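Side-chain contacts in cytoplasmic Protein STM1381 (PDB 3SOZ), which is of unknown function but belongs to a family of putative glutamine amidotransferases in the class I glutaminase clan: residues A[11-16]-A[76-81]; A[59-64]-A[82-87]; A[137-142]-A[206-211]; A[214-219]-A[236-241]. All coordinates share one frame; numbering follows the deposited sequence.

Contact 1 (A[11-16]-A[76-81])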
loop_
_atom_site.group_PDB
_atom_site.type_symbol
_atom_site.label_atom_id
_atom_site.label_comp_id
_atom_site.label_asym_id
_atom_site.label_seq_id
_atom_site.Cartn_x
_atom_site.Cartn_y
_atom_site.Cartn_z
ATOM N N GLU A 11 -3.322 7.566 -20.668
ATOM C CA GLU A 11 -3.650 6.272 -21.305
ATOM C C GLU A 11 -5.070 5.895 -20.987
ATOM O O GLU A 11 -5.601 6.328 -19.967
ATOM C CB GLU A 11 -2.778 5.150 -20.749
ATOM C CG GLU A 11 -1.657 4.658 -21.633
ATOM C CD GLU A 11 -2.112 3.718 -22.731
ATOM O OE1 GLU A 11 -3.348 3.599 -22.922
ATOM O OE2 GLU A 11 -1.237 3.117 -23.424
ATOM N N SER A 12 -5.676 5.112 -21.875
ATOM C CA SER A 12 -6.802 4.216 -21.537
ATOM C C SER A 12 -6.454 3.208 -20.448
ATOM O O SER A 12 -5.320 2.832 -20.330
ATOM C CB SER A 12 -7.169 3.409 -22.772
ATOM O OG SER A 12 -7.675 4.284 -23.742
ATOM N N TRP A 13 -7.443 2.748 -19.679
ATOM C CA TRP A 13 -7.231 1.614 -18.740
ATOM C C TRP A 13 -7.354 0.375 -19.570
ATOM O O TRP A 13 -8.238 0.329 -20.450
ATOM C CB TRP A 13 -8.266 1.572 -17.603
ATOM C CG TRP A 13 -8.070 2.632 -16.550
ATOM C CD1 TRP A 13 -8.680 3.834 -16.506
ATOM C CD2 TRP A 13 -7.201 2.580 -15.391
ATOM N NE1 TRP A 13 -8.241 4.545 -15.414
ATOM C CE2 TRP A 13 -7.339 3.793 -14.714
ATOM C CE3 TRP A 13 -6.313 1.626 -14.882
ATOM C CZ2 TRP A 13 -6.629 4.100 -13.549
ATOM C CZ3 TRP A 13 -5.589 1.931 -13.723
ATOM C CH2 TRP A 13 -5.770 3.162 -13.064
ATOM N N HIS A 14 -6.498 -0.625 -19.332
ATOM C CA HIS A 14 -6.766 -1.955 -19.919
ATOM C C HIS A 14 -7.494 -2.758 -18.851
ATOM O O HIS A 14 -7.119 -2.713 -17.700
ATOM C CB HIS A 14 -5.484 -2.670 -20.420
ATOM C CG HIS A 14 -5.712 -4.112 -20.752
ATOM N ND1 HIS A 14 -5.453 -5.135 -19.856
ATOM C CD2 HIS A 14 -6.290 -4.694 -21.833
ATOM C CE1 HIS A 14 -5.822 -6.284 -20.393
ATOM N NE2 HIS A 14 -6.359 -6.041 -21.580
ATOM N N ILE A 15 -8.541 -3.472 -19.198
ATOM C CA ILE A 15 -9.255 -4.227 -18.166
ATOM C C ILE A 15 -9.096 -5.720 -18.372
ATOM O O ILE A 15 -9.446 -6.234 -19.440
ATOM C CB ILE A 15 -10.781 -3.885 -18.169
ATOM C CG1 ILE A 15 -11.031 -2.361 -18.005
ATOM C CG2 ILE A 15 -11.545 -4.650 -17.112
ATOM C CD1 ILE A 15 -10.798 -1.830 -16.656
ATOM N N HIS A 16 -8.590 -6.433 -17.365
ATOM C CA HIS A 16 -8.544 -7.889 -17.495
ATOM C C HIS A 16 -9.485 -8.554 -16.509
ATOM O O HIS A 16 -9.337 -8.351 -15.308
ATOM C CB HIS A 16 -7.114 -8.450 -17.313
ATOM C CG HIS A 16 -7.044 -9.927 -17.511
ATOM N ND1 HIS A 16 -7.181 -10.515 -18.753
ATOM C CD2 HIS A 16 -6.923 -10.940 -16.627
ATOM C CE1 HIS A 16 -7.167 -11.829 -18.621
ATOM N NE2 HIS A 16 -6.991 -12.112 -17.342
ATOM N N ILE A 76 0.185 15.717 -17.475
ATOM C CA ILE A 76 0.133 14.399 -16.919
ATOM C C ILE A 76 -1.255 14.146 -16.349
ATOM O O ILE A 76 -1.717 14.850 -15.457
ATOM C CB ILE A 76 1.182 14.232 -15.809
ATOM C CG1 ILE A 76 2.534 14.733 -16.310
ATOM C CG2 ILE A 76 1.256 12.734 -15.361
ATOM C CD1 ILE A 76 3.610 14.714 -15.271
ATOM N N SER A 77 -1.916 13.119 -16.824
ATOM C CA SER A 77 -3.217 12.837 -16.277
ATOM C C SER A 77 -3.385 11.388 -15.932
ATOM O O SER A 77 -3.412 10.519 -16.812
ATOM C CB SER A 77 -4.330 13.293 -17.245
ATOM O OG SER A 77 -5.084 12.215 -17.729
ATOM N N ASP A 78 -3.518 11.134 -14.633
ATOM C CA ASP A 78 -3.785 9.786 -14.147
ATOM C C ASP A 78 -2.715 8.777 -14.585
ATOM O O ASP A 78 -3.047 7.704 -15.072
ATOM C CB ASP A 78 -5.155 9.324 -14.656
ATOM C CG ASP A 78 -5.839 8.333 -13.705
ATOM O OD1 ASP A 78 -5.348 8.048 -12.568
ATOM O OD2 ASP A 78 -6.875 7.827 -14.147
ATOM N N ILE A 79 -1.443 9.125 -14.446
ATOM C CA ILE A 79 -0.382 8.196 -14.716
ATOM C C ILE A 79 0.570 8.188 -13.563
ATOM O O ILE A 79 1.110 9.210 -13.215
ATOM C CB ILE A 79 0.421 8.675 -15.884
ATOM C CG1 ILE A 79 -0.464 8.873 -17.107
ATOM C CG2 ILE A 79 1.536 7.679 -16.191
ATOM C CD1 ILE A 79 -0.857 7.560 -17.745
ATOM N N GLY A 80 0.815 7.043 -12.976
ATOM C CA GLY A 80 1.760 6.952 -11.852
ATOM C C GLY A 80 3.227 7.223 -12.148
ATOM O O GLY A 80 3.708 7.027 -13.259
ATOM N N SER A 81 3.945 7.648 -11.114
ATOM C CA SER A 81 5.378 7.838 -11.195
ATOM C C SER A 81 6.188 6.627 -11.641
ATOM O O SER A 81 7.249 6.792 -12.300
ATOM C CB SER A 81 5.919 8.358 -9.876
ATOM O OG SER A 81 6.000 7.353 -8.901
HETATM O O HOH W 1 -4.625 8.622 -17.888
#

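Contact 2 (A[59-64]-A[82-87])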
loop_
_atom_site.group_PDB
_atom_site.type_symbol
_atom_site.label_atom_id
_atom_site.label_comp_id
_atom_site.label_asym_id
_atom_site.label_seq_id
_atom_site.Cartn_x
_atom_site.Cartn_y
_atom_site.Cartn_z
ATOM N N THR A 59 8.512 3.123 -23.617
ATOM C CA THR A 59 9.465 2.700 -24.652
ATOM C C THR A 59 10.310 3.864 -25.272
ATOM O O THR A 59 11.518 3.743 -25.328
ATOM C CB THR A 59 8.743 1.959 -25.805
ATOM O OG1 THR A 59 7.799 2.849 -26.401
ATOM C CG2 THR A 59 8.016 0.677 -25.314
ATOM N N ARG A 60 9.669 4.954 -25.727
ATOM C CA ARG A 60 10.311 6.049 -26.501
ATOM C C ARG A 60 10.343 7.392 -25.762
ATOM O O ARG A 60 10.164 8.441 -26.388
ATOM C CB ARG A 60 9.542 6.341 -27.810
ATOM C CG ARG A 60 9.523 5.316 -28.959
ATOM C CD ARG A 60 8.709 5.960 -30.134
ATOM N NE ARG A 60 8.213 5.063 -31.209
ATOM C CZ ARG A 60 8.453 5.212 -32.532
ATOM N NH1 ARG A 60 9.213 6.218 -32.995
ATOM N NH2 ARG A 60 7.936 4.346 -33.413
ATOM N N PHE A 61 10.532 7.408 -24.446
ATOM C CA PHE A 61 10.429 8.701 -23.741
ATOM C C PHE A 61 11.630 9.629 -23.961
ATOM O O PHE A 61 12.750 9.222 -23.684
ATOM C CB PHE A 61 10.166 8.566 -22.238
ATOM C CG PHE A 61 9.840 9.883 -21.591
ATOM C CD1 PHE A 61 8.590 10.468 -21.762
ATOM C CD2 PHE A 61 10.782 10.564 -20.864
ATOM C CE1 PHE A 61 8.293 11.707 -21.204
ATOM C CE2 PHE A 61 10.483 11.820 -20.272
ATOM C CZ PHE A 61 9.243 12.386 -20.454
ATOM N N PRO A 62 11.385 10.879 -24.431
ATOM C CA PRO A 62 12.405 11.915 -24.648
ATOM C C PRO A 62 13.486 11.891 -23.583
ATOM O O PRO A 62 13.177 11.858 -22.400
ATOM C CB PRO A 62 11.611 13.225 -24.561
ATOM C CG PRO A 62 10.129 12.831 -24.677
ATOM C CD PRO A 62 10.075 11.339 -24.930
ATOM N N GLN A 63 14.745 11.889 -24.003
ATOM C CA GLN A 63 15.829 11.805 -23.048
ATOM C C GLN A 63 16.711 13.062 -23.018
ATOM O O GLN A 63 17.682 13.131 -22.262
ATOM C CB GLN A 63 16.663 10.548 -23.303
ATOM C CG GLN A 63 15.926 9.206 -23.120
ATOM C CD GLN A 63 16.778 8.010 -23.557
ATOM O OE1 GLN A 63 17.640 8.129 -24.433
ATOM N NE2 GLN A 63 16.530 6.851 -22.950
ATOM N N THR A 64 16.367 14.067 -23.814
ATOM C CA THR A 64 17.129 15.328 -23.777
ATOM C C THR A 64 16.229 16.542 -23.562
ATOM O O THR A 64 15.047 16.518 -23.923
ATOM C CB THR A 64 18.085 15.524 -25.019
ATOM O OG1 THR A 64 17.335 15.608 -26.243
ATOM C CG2 THR A 64 19.130 14.384 -25.112
ATOM N N ASN A 82 5.706 5.426 -11.320
ATOM C CA ASN A 82 6.357 4.188 -11.736
ATOM C C ASN A 82 6.496 4.102 -13.244
ATOM O O ASN A 82 7.504 3.620 -13.755
ATOM C CB ASN A 82 5.588 2.953 -11.230
ATOM C CG ASN A 82 5.802 2.676 -9.726
ATOM O OD1 ASN A 82 6.752 3.164 -9.103
ATOM N ND2 ASN A 82 4.899 1.872 -9.148
ATOM N N THR A 83 5.464 4.524 -13.950
ATOM C CA THR A 83 5.536 4.538 -15.374
ATOM C C THR A 83 6.680 5.394 -15.901
ATOM O O THR A 83 7.291 5.007 -16.894
ATOM C CB THR A 83 4.216 5.000 -15.970
ATOM O OG1 THR A 83 3.245 4.013 -15.658
ATOM C CG2 THR A 83 4.282 5.125 -17.497
ATOM N N PHE A 84 6.962 6.546 -15.284
ATOM C CA PHE A 84 8.076 7.399 -15.742
ATOM C C PHE A 84 9.423 6.849 -15.336
ATOM O O PHE A 84 10.276 6.723 -16.174
ATOM C CB PHE A 84 7.947 8.840 -15.254
ATOM C CG PHE A 84 6.827 9.583 -15.891
ATOM C CD1 PHE A 84 6.992 10.185 -17.138
ATOM C CD2 PHE A 84 5.597 9.670 -15.264
ATOM C CE1 PHE A 84 5.946 10.865 -17.738
ATOM C CE2 PHE A 84 4.570 10.347 -15.852
ATOM C CZ PHE A 84 4.724 10.936 -17.095
ATOM N N LEU A 85 9.603 6.527 -14.057
ATOM C CA LEU A 85 10.867 6.028 -13.533
ATOM C C LEU A 85 11.261 4.638 -14.025
ATOM O O LEU A 85 12.456 4.366 -14.211
ATOM C CB LEU A 85 10.830 6.011 -12.014
ATOM C CG LEU A 85 10.675 7.394 -11.403
ATOM C CD1 LEU A 85 10.361 7.304 -9.927
ATOM C CD2 LEU A 85 11.951 8.196 -11.654
ATOM N N LEU A 86 10.289 3.753 -14.242
ATOM C CA LEU A 86 10.599 2.364 -14.608
ATOM C C LEU A 86 10.192 2.038 -16.047
ATOM O O LEU A 86 9.286 1.219 -16.280
ATOM C CB LEU A 86 9.967 1.394 -13.611
ATOM C CG LEU A 86 10.406 1.734 -12.182
ATOM C CD1 LEU A 86 9.585 0.946 -11.166
ATOM C CD2 LEU A 86 11.874 1.468 -11.950
ATOM N N GLN A 87 10.855 2.685 -17.006
ATOM C CA GLN A 87 10.581 2.471 -18.425
ATOM C C GLN A 87 11.085 1.077 -18.775
ATOM O O GLN A 87 11.812 0.457 -17.972
ATOM C CB GLN A 87 11.264 3.550 -19.257
ATOM C CG GLN A 87 10.698 4.958 -19.081
ATOM C CD GLN A 87 11.615 6.055 -19.633
ATOM O OE1 GLN A 87 11.917 7.012 -18.939
ATOM N NE2 GLN A 87 12.032 5.927 -20.889
#

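Contact 3 (A[137-142]-A[206-211])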
loop_
_atom_site.group_PDB
_atom_site.type_symbol
_atom_site.label_atom_id
_atom_site.label_comp_id
_atom_site.label_asym_id
_atom_site.label_seq_id
_atom_site.Cartn_x
_atom_site.Cartn_y
_atom_site.Cartn_z
ATOM N N LEU A 137 9.399 15.365 -8.763
ATOM C CA LEU A 137 8.225 16.243 -8.973
ATOM C C LEU A 137 7.596 16.796 -7.718
ATOM O O LEU A 137 6.884 17.782 -7.799
ATOM C CB LEU A 137 7.110 15.578 -9.782
ATOM C CG LEU A 137 7.099 15.597 -11.309
ATOM C CD1 LEU A 137 5.657 15.633 -11.855
ATOM C CD2 LEU A 137 7.881 16.777 -11.886
ATOM N N ALA A 138 7.814 16.175 -6.565
ATOM C CA ALA A 138 7.167 16.659 -5.340
ATOM C C ALA A 138 7.497 18.141 -5.200
ATOM O O ALA A 138 6.616 18.997 -5.040
ATOM C CB ALA A 138 7.644 15.879 -4.121
ATOM N N GLU A 139 8.791 18.411 -5.318
ATOM C CA GLU A 139 9.389 19.745 -5.350
ATOM C C GLU A 139 8.733 20.696 -6.381
ATOM O O GLU A 139 8.485 21.834 -6.075
ATOM C CB GLU A 139 10.865 19.531 -5.683
ATOM C CG GLU A 139 11.917 20.324 -4.919
ATOM C CD GLU A 139 13.176 20.493 -5.795
ATOM O OE1 GLU A 139 13.074 21.171 -6.849
ATOM O OE2 GLU A 139 14.246 19.937 -5.455
ATOM N N VAL A 140 8.453 20.225 -7.591
ATOM C CA VAL A 140 7.805 21.030 -8.624
ATOM C C VAL A 140 6.354 21.481 -8.328
ATOM O O VAL A 140 5.964 22.596 -8.670
ATOM C CB VAL A 140 7.788 20.273 -9.944
ATOM C CG1 VAL A 140 7.245 21.126 -11.064
ATOM C CG2 VAL A 140 9.148 19.775 -10.280
ATOM N N LEU A 141 5.548 20.617 -7.703
ATOM C CA LEU A 141 4.100 20.859 -7.531
ATOM C C LEU A 141 3.761 21.861 -6.435
ATOM O O LEU A 141 4.456 21.938 -5.407
ATOM C CB LEU A 141 3.339 19.540 -7.264
ATOM C CG LEU A 141 3.679 18.397 -8.241
ATOM C CD1 LEU A 141 3.005 17.066 -7.822
ATOM C CD2 LEU A 141 3.387 18.778 -9.723
ATOM N N PRO A 142 2.662 22.619 -6.650
ATOM C CA PRO A 142 2.211 23.633 -5.729
ATOM C C PRO A 142 1.423 23.072 -4.551
ATOM O O PRO A 142 0.938 23.848 -3.707
ATOM C CB PRO A 142 1.347 24.525 -6.612
ATOM C CG PRO A 142 0.837 23.611 -7.701
ATOM C CD PRO A 142 1.850 22.576 -7.889
ATOM N N GLY A 206 0.630 27.583 -8.969
ATOM C CA GLY A 206 1.944 27.802 -8.365
ATOM C C GLY A 206 2.968 28.064 -9.436
ATOM O O GLY A 206 2.611 28.171 -10.606
ATOM N N THR A 207 4.232 28.150 -9.037
ATOM C CA THR A 207 5.326 28.439 -9.975
ATOM C C THR A 207 6.535 27.595 -9.564
ATOM O O THR A 207 6.751 27.368 -8.354
ATOM C CB THR A 207 5.787 29.967 -9.954
ATOM O OG1 THR A 207 6.317 30.297 -8.648
ATOM C CG2 THR A 207 4.645 30.924 -10.359
ATOM N N TYR A 208 7.329 27.171 -10.549
ATOM C CA TYR A 208 8.552 26.458 -10.251
ATOM C C TYR A 208 9.750 27.078 -11.019
ATOM O O TYR A 208 9.950 26.842 -12.234
ATOM C CB TYR A 208 8.372 24.938 -10.463
ATOM C CG TYR A 208 9.596 24.110 -10.112
ATOM C CD1 TYR A 208 10.053 24.000 -8.784
ATOM C CD2 TYR A 208 10.284 23.419 -11.104
ATOM C CE1 TYR A 208 11.188 23.226 -8.471
ATOM C CE2 TYR A 208 11.407 22.654 -10.804
ATOM C CZ TYR A 208 11.853 22.562 -9.497
ATOM O OH TYR A 208 12.980 21.782 -9.252
ATOM N N HIS A 209 10.527 27.882 -10.284
ATOM C CA HIS A 209 11.456 28.851 -10.877
ATOM C C HIS A 209 10.763 29.592 -12.016
ATOM O O HIS A 209 9.779 30.276 -11.769
ATOM C CB HIS A 209 12.768 28.189 -11.300
ATOM C CG HIS A 209 13.445 27.451 -10.186
ATOM N ND1 HIS A 209 13.738 28.042 -8.973
ATOM C CD2 HIS A 209 13.878 26.169 -10.095
ATOM C CE1 HIS A 209 14.324 27.156 -8.183
ATOM N NE2 HIS A 209 14.425 26.012 -8.840
ATOM N N LYS A 210 11.223 29.431 -13.251
ATOM C CA LYS A 210 10.661 30.224 -14.365
ATOM C C LYS A 210 9.320 29.713 -14.872
ATOM O O LYS A 210 8.722 30.336 -15.762
ATOM C CB LYS A 210 11.637 30.365 -15.550
ATOM C CG LYS A 210 12.974 31.037 -15.224
ATOM C CD LYS A 210 13.829 31.296 -16.484
ATOM C CE LYS A 210 14.883 32.405 -16.202
ATOM N NZ LYS A 210 15.779 32.748 -17.360
ATOM N N GLY A 211 8.845 28.600 -14.300
ATOM C CA GLY A 211 7.666 27.900 -14.820
ATOM C C GLY A 211 6.390 27.951 -14.008
ATOM O O GLY A 211 6.423 28.093 -12.777
#

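Contact 4 (A[214-219]-A[236-241])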
loop_
_atom_site.group_PDB
_atom_site.type_symbol
_atom_site.label_atom_id
_atom_site.label_comp_id
_atom_site.label_asym_id
_atom_site.label_seq_id
_atom_site.Cartn_x
_atom_site.Cartn_y
_atom_site.Cartn_z
ATOM N N CYS A 214 0.191 23.678 -12.390
ATOM C CA CYS A 214 -1.189 23.565 -11.965
ATOM C C CYS A 214 -1.570 22.112 -11.595
ATOM O O CYS A 214 -1.223 21.156 -12.299
ATOM C CB CYS A 214 -2.087 24.136 -13.059
ATOM S SG CYS A 214 -3.828 24.072 -12.728
ATOM N N CYS A 215 -2.259 21.987 -10.464
ATOM C CA CYS A 215 -2.828 20.748 -9.983
ATOM C C CYS A 215 -4.328 20.857 -9.933
ATOM O O CYS A 215 -4.880 21.793 -9.357
ATOM C CB CYS A 215 -2.345 20.471 -8.589
ATOM S SG CYS A 215 -0.627 20.098 -8.599
ATOM N N PHE A 216 -4.985 19.889 -10.545
ATOM C CA PHE A 216 -6.415 19.770 -10.464
ATOM C C PHE A 216 -6.679 18.454 -9.731
ATOM O O PHE A 216 -6.201 17.401 -10.159
ATOM C CB PHE A 216 -7.032 19.802 -11.878
ATOM C CG PHE A 216 -8.506 19.622 -11.880
ATOM C CD1 PHE A 216 -9.347 20.680 -11.550
ATOM C CD2 PHE A 216 -9.063 18.375 -12.129
ATOM C CE1 PHE A 216 -10.728 20.492 -11.504
ATOM C CE2 PHE A 216 -10.435 18.189 -12.088
ATOM C CZ PHE A 216 -11.264 19.241 -11.775
ATOM N N ALA A 217 -7.420 18.516 -8.628
ATOM C CA ALA A 217 -7.464 17.405 -7.651
ATOM C C ALA A 217 -8.415 16.272 -7.994
ATOM O O ALA A 217 -8.544 15.329 -7.211
ATOM C CB ALA A 217 -7.766 17.905 -6.257
ATOM N N SER A 218 -9.071 16.360 -9.145
ATOM C CA SER A 218 -10.076 15.384 -9.521
ATOM C C SER A 218 -9.712 14.895 -10.892
ATOM O O SER A 218 -8.609 15.133 -11.353
ATOM C CB SER A 218 -11.475 15.988 -9.516
ATOM O OG SER A 218 -12.479 14.993 -9.618
ATOM N N ASP A 219 -10.618 14.191 -11.531
ATOM C CA ASP A 219 -10.299 13.498 -12.748
ATOM C C ASP A 219 -11.046 14.237 -13.837
ATOM O O ASP A 219 -12.164 14.693 -13.644
ATOM C CB ASP A 219 -10.794 12.050 -12.660
ATOM C CG ASP A 219 -10.111 11.101 -13.660
ATOM O OD1 ASP A 219 -9.832 11.437 -14.824
ATOM O OD2 ASP A 219 -9.884 9.949 -13.276
ATOM N N ALA A 236 -15.135 22.661 -21.653
ATOM C CA ALA A 236 -14.044 22.891 -22.629
ATOM C C ALA A 236 -13.209 24.165 -22.341
ATOM O O ALA A 236 -11.991 24.116 -22.151
ATOM C CB ALA A 236 -14.595 22.909 -24.044
ATOM N N THR A 237 -13.890 25.295 -22.263
ATOM C CA THR A 237 -13.255 26.550 -21.933
ATOM C C THR A 237 -12.470 26.438 -20.626
ATOM O O THR A 237 -11.412 27.061 -20.459
ATOM C CB THR A 237 -14.324 27.675 -21.827
ATOM O OG1 THR A 237 -14.961 27.828 -23.103
ATOM C CG2 THR A 237 -13.698 29.003 -21.402
ATOM N N PHE A 238 -12.980 25.660 -19.687
ATOM C CA PHE A 238 -12.305 25.612 -18.423
ATOM C C PHE A 238 -10.887 25.066 -18.583
ATOM O O PHE A 238 -9.968 25.550 -17.932
ATOM C CB PHE A 238 -13.073 24.784 -17.410
ATOM C CG PHE A 238 -12.238 24.333 -16.269
ATOM C CD1 PHE A 238 -11.985 25.187 -15.205
ATOM C CD2 PHE A 238 -11.689 23.051 -16.259
ATOM C CE1 PHE A 238 -11.208 24.779 -14.133
ATOM C CE2 PHE A 238 -10.896 22.631 -15.189
ATOM C CZ PHE A 238 -10.661 23.492 -14.119
ATOM N N TRP A 239 -10.718 24.051 -19.430
ATOM C CA TRP A 239 -9.405 23.426 -19.584
ATOM C C TRP A 239 -8.514 24.290 -20.464
ATOM O O TRP A 239 -7.356 24.547 -20.129
ATOM C CB TRP A 239 -9.521 21.994 -20.118
ATOM C CG TRP A 239 -10.160 21.034 -19.133
ATOM C CD1 TRP A 239 -11.393 20.452 -19.225
ATOM C CD2 TRP A 239 -9.589 20.556 -17.906
ATOM N NE1 TRP A 239 -11.631 19.657 -18.132
ATOM C CE2 TRP A 239 -10.536 19.699 -17.310
ATOM C CE3 TRP A 239 -8.370 20.768 -17.259
ATOM C CZ2 TRP A 239 -10.293 19.046 -16.101
ATOM C CZ3 TRP A 239 -8.132 20.127 -16.056
ATOM C CH2 TRP A 239 -9.092 19.281 -15.485
ATOM N N CYS A 240 -9.061 24.773 -21.573
ATOM C CA CYS A 240 -8.360 25.742 -22.374
ATOM C C CYS A 240 -7.801 26.880 -21.502
ATOM O O CYS A 240 -6.609 27.183 -21.576
ATOM C CB CYS A 240 -9.263 26.244 -23.490
ATOM S SG CYS A 240 -9.570 24.960 -24.786
ATOM N N ASN A 241 -8.620 27.472 -20.644
ATOM C CA ASN A 241 -8.110 28.507 -19.759
ATOM C C ASN A 241 -7.001 28.017 -18.857
ATOM O O ASN A 241 -6.083 28.776 -18.562
ATOM C CB ASN A 241 -9.195 29.067 -18.854
ATOM C CG ASN A 241 -9.995 30.207 -19.492
ATOM O OD1 ASN A 241 -10.404 30.156 -20.649
ATOM N ND2 ASN A 241 -10.263 31.231 -18.689
#

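Contact 1 (A[11-16]-A[76-81])
E11 and W13 meet D78 and I79 where the chain leaves two neighbouring parallel strands, 5-10 and 73-77, of the central sheet. In alpha/beta folds of this kind, the C-terminal edge of the sheet is where binding sites commonly form, and here the two segments touch only lightly. The methyl end of I79 makes the van der Waals contact: CD1 lies 3.8 Å from the backbone N of E11 and 4.3 Å from E11 CB. It is brought there by a chain whose CG1 stands anti to the carbonyl carbon (chi1 -57°), while the carboxylate of E11 leads off elsewhere. A water probably links the two backbones, accepting from E11 N at 3.2 Å and lying close to S77 O. Further along, the indole of W13 crosses D78 at about a right angle, ring and carboxylate planes 71° apart. D78 OD2 sits obliquely to the ring, 3.8 Å from W13 NE1, too far for a direct hydrogen bond. The firmer hold on D78 comes from outside, since its OD1 accepts from L121 N, and W13 also packs on L121. OD2 has a glycerol close by, probably from the crystallisation liquor. Chemically, then, one oxygen of the carboxylate is fixed by a backbone N-H, whereas the other lies near a small polar molecule that may mark a pocket.

Contact 2 (A[59-64]-A[82-87])
F61 meets F84 with its ring and Q87 with its CB, and these three buried residues form the closer-packed part of the contact. A chi1 of -170° swings the F61 ring away from its own backbone N and across to the other segment. There the edge of F84 is directed at the face of F61 in a T-shaped pair, the centroids 6.0 Å apart and the planes at 84°; the nearest carbons are F61 CE1 and F84 CE1, 4.3 Å from each other. Q87, extended beyond CG, crosses F61 at about a right angle and sets its terminal amide against the root of the ring, with CD 3.9 Å from F61 CB. The amide plane is turned 76° from the ring. The setting is that of an alpha/beta unit: helix 81-85 follows directly on strand 73-77, its last turn holds L86 N to N82 O at 2.8 Å, and Q87 takes the N-cap position of the next helix, 88-91. Helix 100-109 backs this core, A100 touching both F61 and Q87 while L101 meets F84. Looser by far is the outer margin of the loop, where R60, Q63 and T64 are exposed. On the far flank of 82-87, N82 OD1 bonds R151 of the second subunit, and L85 and L86 lean on that subunit's E153.

Contact 3 (A[137-142]-A[206-211])
Y208 lies flat against V140 and bonds E139, so that this is an aromatic-face contact with a polar end, joining the short, weakly bonded helix 137-140 to the end of strand 200-208 at a beta hairpin. The strand turns back there through a type II' turn from Y208 to G211, closed by paired backbone bonds, of which G211 N to Y208 O measures 2.9 Å. CG of Y208 is anti to the backbone N (chi1 -177°), and this throws the ring off the strand onto the helix. V140 covers one face: its CA stands 3.9 Å from the ring centroid, 18° off the normal, in a CH-pi contact, and its CG2 comes within 3.7 Å of Y208 CE2. H209 CD2 lies over the opposite face, toward the rim. At the far end of the ring, the hydroxyl of Y208 donates to E139 OE1 at 2.5 Å, a length not to be read closely at this resolution. OE1 reaches the ring at its edge, near its plane, and the carboxylate is inclined to the ring by 43°. Farther along, P142 CB rests 3.8 Å from G206 CA, as the two segments run in roughly opposite directions. Around them, helix 100-109 supplies A105 to V140 and V108 with A109 to Y208, while the adjoining strand 211-216 sets V213 against both Y208 and P142, and L114 of strand 113-117 lies against V140.

Contact 4 (A[214-219]-A[236-241])
F216, F238 and W239 make an aromatic cluster that fastens helix 235-246 to the face of the central sheet, an example of the helix-on-sheet packing of an alpha/beta fold. F216 comes from strand 211-216; with chi1 at 177° its ring stands out from the strand toward the helix, from which it receives two edges. W239 turns the six-membered edge of its indole onto the face of F216, with centroids 4.9 Å apart and planes at 75°. F238 arrives beside it in an offset edge-to-face pair, at 5.8 Å between centroids and 62° between planes; its CZ is 4.0 Å from F216 CE1. The two helix residues also pack on each other, F238 CE2 lying 3.5 Å above the centre of the W239 ring. The surroundings extend the cluster: I117 of strand 113-117 touches both F216 and W239, helix 36-42 brings L38 and L42 to W239, and W176 meets F238 edge-to-face. All three residues are buried, and the contact between them is wholly apolar. The closest approach between the segments is that of W239 CH2, which stands over the F216 face toward the rim, 3.5 Å from F216 CD2.

In the fold
The four contacts are arranged round one sheet, three of them (1, 3 and 4) reaching it directly. Contacts 1 and 2 share the strand-to-helix passage 73-85, where F84 CE2 lies 4.1 Å from both I76 CG2 and I79 CG2. Contacts 3 and 4 sit on neighbouring strands, joined by P142 CD and C215 SG at 3.6 Å. Contact 3 also touches contact 1, I76 CD1 lying 4.1 Å from L137 CD1. Contacts 2 and 4 are the most widely separated, about 25 Å between centres. A pocket may lie between contacts 1 and 4, where the like-charged D78 OD2 and D219 OD2 are 3.8 Å apart; D219 OD2 hydrogen-bonds glycerol, and D78 lies close to glycerol.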